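Local atomic coordinates of BtGH115A (Bacteroides thetaiotaomicron, PDB entry 5BY3), a protein that probably hydrolyses glycosidic bonds as a family GH115 4-O-methyl-alpha-glucuronidase with specificity for decorated arabinogalactans. Residues E133-V138 against G435-A440. Numbering follows the deposited sequence.
Sequences EWWADV and GDIKPA. With NI (nickel (II) ion), chain C.
The loop that follows strand 429-433 of the parallel TIM-barrel sheet meets the loop after helix 113-126 through Lys-438 and Trp-135. Lys-438 reaches across and gives its NZ to the backbone O of Trp-135 at 2.7 Å. The bond lies in the carbonyl plane, with a C=O...N angle of 151°. Bends at chi3 (65°) and chi4 (56°) curl the end of the lysine, and its CD and CE also pass close to that oxygen. NZ forms salt bridges with Glu-441 and Glu-557 as well, so the buried ammonium group has three partners. With an alanine here, the Trp-135 carbonyl would probably lose this donor, and Glu-441 and Glu-557 the cation they share. Beside this bond, Ile-437 CD1 packs over one face of the Trp-135 indole, 4.1 Å from CH2. Trp-134 CZ3 sits over the centre of the other face, 3.8 Å above the ring plane. Leu-202 of helix 193-205 touches both Trp-135 and Ile-437. The loop 435-440 also carries the nickel site, completed by Leu-404 O and two waters. Asp-436 OD2 binds the nickel at 2.4 Å. One of these waters accepts from Asp-436 N and donates to Lys-438 O.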
ATOM      1  N   GLU A 133       1.903  10.737  15.054  1.00 39.84           N
ATOM      2  CA  GLU A 133       1.705  11.454  16.316  1.00 42.05           C
ATOM      3  C   GLU A 133       0.567  10.851  17.144  1.00 41.57           C
ATOM      4  O   GLU A 133       0.753  10.428  18.290  1.00 46.27           O
ATOM      5  CB  GLU A 133       1.410  12.922  15.963  1.00 48.51           C
ATOM      6  CG  GLU A 133       0.894  13.831  17.070  1.00 57.44           C
ATOM      7  CD  GLU A 133      -0.608  13.998  17.076  1.00 63.45           C
ATOM      8  OE1 GLU A 133      -1.217  14.276  16.013  1.00 60.37           O
ATOM      9  OE2 GLU A 133      -1.183  13.872  18.181  1.00 77.77           O
ATOM     10  N   TRP A 134      -0.610  10.798  16.549  1.00 41.82           N
ATOM     11  CA  TRP A 134      -1.750  10.197  17.191  1.00 40.24           C
ATOM     12  C   TRP A 134      -1.906   8.723  16.819  1.00 44.48           C
ATOM     13  O   TRP A 134      -2.198   7.908  17.711  1.00 45.29           O
ATOM     14  CB  TRP A 134      -3.019  10.968  16.853  1.00 39.83           C
ATOM     15  CG  TRP A 134      -4.165  10.580  17.770  1.00 42.16           C
ATOM     16  CD1 TRP A 134      -4.400  11.030  19.057  1.00 36.76           C
ATOM     17  CD2 TRP A 134      -5.226   9.664  17.462  1.00 38.99           C
ATOM     18  NE1 TRP A 134      -5.539  10.440  19.550  1.00 39.62           N
ATOM     19  CE2 TRP A 134      -6.065   9.597  18.606  1.00 36.96           C
ATOM     20  CE3 TRP A 134      -5.557   8.914  16.326  1.00 38.68           C
ATOM     21  CZ2 TRP A 134      -7.207   8.803  18.652  1.00 37.12           C
ATOM     22  CZ3 TRP A 134      -6.693   8.111  16.364  1.00 41.38           C
ATOM     23  CH2 TRP A 134      -7.509   8.058  17.533  1.00 41.84           C
ATOM     24  N   TRP A 135      -1.703   8.400  15.529  1.00 37.89           N
ATOM     25  CA  TRP A 135      -2.102   7.110  14.960  1.00 39.76           C
ATOM     26  C   TRP A 135      -1.159   5.941  15.310  1.00 42.44           C
ATOM     27  O   TRP A 135      -1.542   4.751  15.235  1.00 37.89           O
ATOM     28  CB  TRP A 135      -2.330   7.222  13.443  1.00 40.09           C
ATOM     29  CG  TRP A 135      -3.741   7.712  13.073  1.00 40.53           C
ATOM     30  CD1 TRP A 135      -4.145   9.027  12.829  1.00 39.99           C
ATOM     31  CD2 TRP A 135      -4.918   6.907  12.944  1.00 39.77           C
ATOM     32  NE1 TRP A 135      -5.487   9.055  12.546  1.00 39.33           N
ATOM     33  CE2 TRP A 135      -5.985   7.774  12.601  1.00 38.63           C
ATOM     34  CE3 TRP A 135      -5.178   5.525  13.076  1.00 39.69           C
ATOM     35  CZ2 TRP A 135      -7.282   7.310  12.411  1.00 36.53           C
ATOM     36  CZ3 TRP A 135      -6.461   5.061  12.872  1.00 34.38           C
ATOM     37  CH2 TRP A 135      -7.513   5.961  12.561  1.00 34.88           C
ATOM     38  N   ALA A 136       0.064   6.273  15.698  1.00 39.45           N
ATOM     39  CA  ALA A 136       0.912   5.274  16.324  1.00 41.76           C
ATOM     40  C   ALA A 136       1.575   5.813  17.589  1.00 40.84           C
ATOM     41  O   ALA A 136       2.589   5.300  18.020  1.00 38.48           O
ATOM     42  CB  ALA A 136       1.933   4.725  15.343  1.00 37.99           C
ATOM     43  N   ASP A 137       0.996   6.867  18.156  1.00 41.59           N
ATOM     44  CA  ASP A 137       1.432   7.412  19.456  1.00 44.09           C
ATOM     45  C   ASP A 137       2.861   7.864  19.429  1.00 47.18           C
ATOM     46  O   ASP A 137       3.563   7.725  20.434  1.00 47.27           O
ATOM     47  CB  ASP A 137       1.252   6.394  20.596  1.00 41.01           C
ATOM     48  CG  ASP A 137      -0.127   5.819  20.627  1.00 48.52           C
ATOM     49  OD1 ASP A 137      -1.057   6.522  21.090  1.00 54.75           O
ATOM     50  OD2 ASP A 137      -0.297   4.680  20.149  1.00 51.54           O
ATOM     51  N   VAL A 138       3.294   8.410  18.293  1.00 43.68           N
ATOM     52  CA  VAL A 138       4.661   8.889  18.152  1.00 37.94           C
ATOM     53  C   VAL A 138       4.754  10.296  18.778  1.00 41.64           C
ATOM     54  O   VAL A 138       4.780  11.328  18.082  1.00 41.92           O
ATOM     55  CB  VAL A 138       5.085   8.799  16.685  1.00 37.82           C
ATOM     56  CG1 VAL A 138       6.490   9.326  16.475  1.00 34.58           C
ATOM     57  CG2 VAL A 138       4.986   7.343  16.206  1.00 39.89           C
ATOM     58  N   GLY A 435      -6.441  -1.941   4.464  1.00 40.02           N
ATOM     59  CA  GLY A 435      -7.091  -2.740   5.495  1.00 39.62           C
ATOM     60  C   GLY A 435      -7.611  -1.811   6.584  1.00 42.83           C
ATOM     61  O   GLY A 435      -8.401  -0.884   6.293  1.00 36.11           O
ATOM     62  N   ASP A 436      -7.126  -2.029   7.821  1.00 42.81           N
ATOM     63  CA  ASP A 436      -7.519  -1.237   9.017  1.00 41.16           C
ATOM     64  C   ASP A 436      -6.595  -0.058   9.288  1.00 41.39           C
ATOM     65  O   ASP A 436      -6.641   0.491  10.398  1.00 42.23           O
ATOM     66  CB  ASP A 436      -7.502  -2.113  10.272  1.00 41.81           C
ATOM     67  CG  ASP A 436      -8.269  -3.410  10.103  1.00 42.83           C
ATOM     68  OD1 ASP A 436      -9.520  -3.355  10.131  1.00 46.85           O
ATOM     69  OD2 ASP A 436      -7.634  -4.481   9.985  1.00 44.24           O
ATOM     70  N   ILE A 437      -5.763   0.321   8.304  1.00 35.78           N
ATOM     71  CA  ILE A 437      -4.634   1.268   8.497  1.00 39.96           C
ATOM     72  C   ILE A 437      -3.507   0.633   9.352  1.00 40.95           C
ATOM     73  O   ILE A 437      -2.450   0.301   8.822  1.00 38.24           O
ATOM     74  CB  ILE A 437      -5.034   2.670   9.051  1.00 43.37           C
ATOM     75  CG1 ILE A 437      -6.182   3.317   8.206  1.00 44.77           C
ATOM     76  CG2 ILE A 437      -3.789   3.550   9.239  1.00 37.81           C
ATOM     77  CD1 ILE A 437      -6.801   4.578   8.814  1.00 39.29           C
ATOM     78  N   LYS A 438      -3.727   0.453  10.651  1.00 40.35           N
ATOM     79  CA  LYS A 438      -2.742  -0.260  11.495  1.00 42.83           C
ATOM     80  C   LYS A 438      -2.842  -1.758  11.121  1.00 39.52           C
ATOM     81  O   LYS A 438      -3.946  -2.246  10.978  1.00 40.41           O
ATOM     82  CB  LYS A 438      -2.998   0.030  12.994  1.00 38.94           C
ATOM     83  CG  LYS A 438      -3.101   1.546  13.284  1.00 40.26           C
ATOM     84  CD  LYS A 438      -3.469   1.916  14.725  1.00 40.35           C
ATOM     85  CE  LYS A 438      -2.399   1.503  15.718  1.00 41.58           C
ATOM     86  NZ  LYS A 438      -1.051   2.064  15.393  1.00 40.01           N
ATOM     87  N   PRO A 439      -1.737  -2.480  10.913  1.00 37.57           N
ATOM     88  CA  PRO A 439      -0.389  -2.053  11.251  1.00 37.36           C
ATOM     89  C   PRO A 439       0.519  -1.926   9.995  1.00 39.20           C
ATOM     90  O   PRO A 439       1.538  -2.600   9.902  1.00 40.29           O
ATOM     91  CB  PRO A 439       0.072  -3.227  12.115  1.00 35.40           C
ATOM     92  CG  PRO A 439      -0.475  -4.448  11.372  1.00 37.62           C
ATOM     93  CD  PRO A 439      -1.825  -3.958  10.821  1.00 38.31           C
ATOM     94  N   ALA A 440       0.118  -1.096   9.045  1.00 41.49           N
ATOM     95  CA  ALA A 440       0.782  -0.884   7.755  1.00 40.36           C
ATOM     96  C   ALA A 440       1.323   0.525   7.678  1.00 44.35           C
ATOM     97  O   ALA A 440       1.566   1.045   6.557  1.00 42.15           O
ATOM     98  CB  ALA A 440      -0.233  -1.062   6.622  1.00 37.40           C
TER
HETATM   99 NI    NI C 802      -6.058  -5.944   8.930  1.00 63.57          NI
HETATM  100  O   HOH W   1      -4.989  -3.679   8.564  1.00 34.72           O
HETATM  101  O   HOH W   2      -7.781  -7.469   9.872  1.00 47.76           O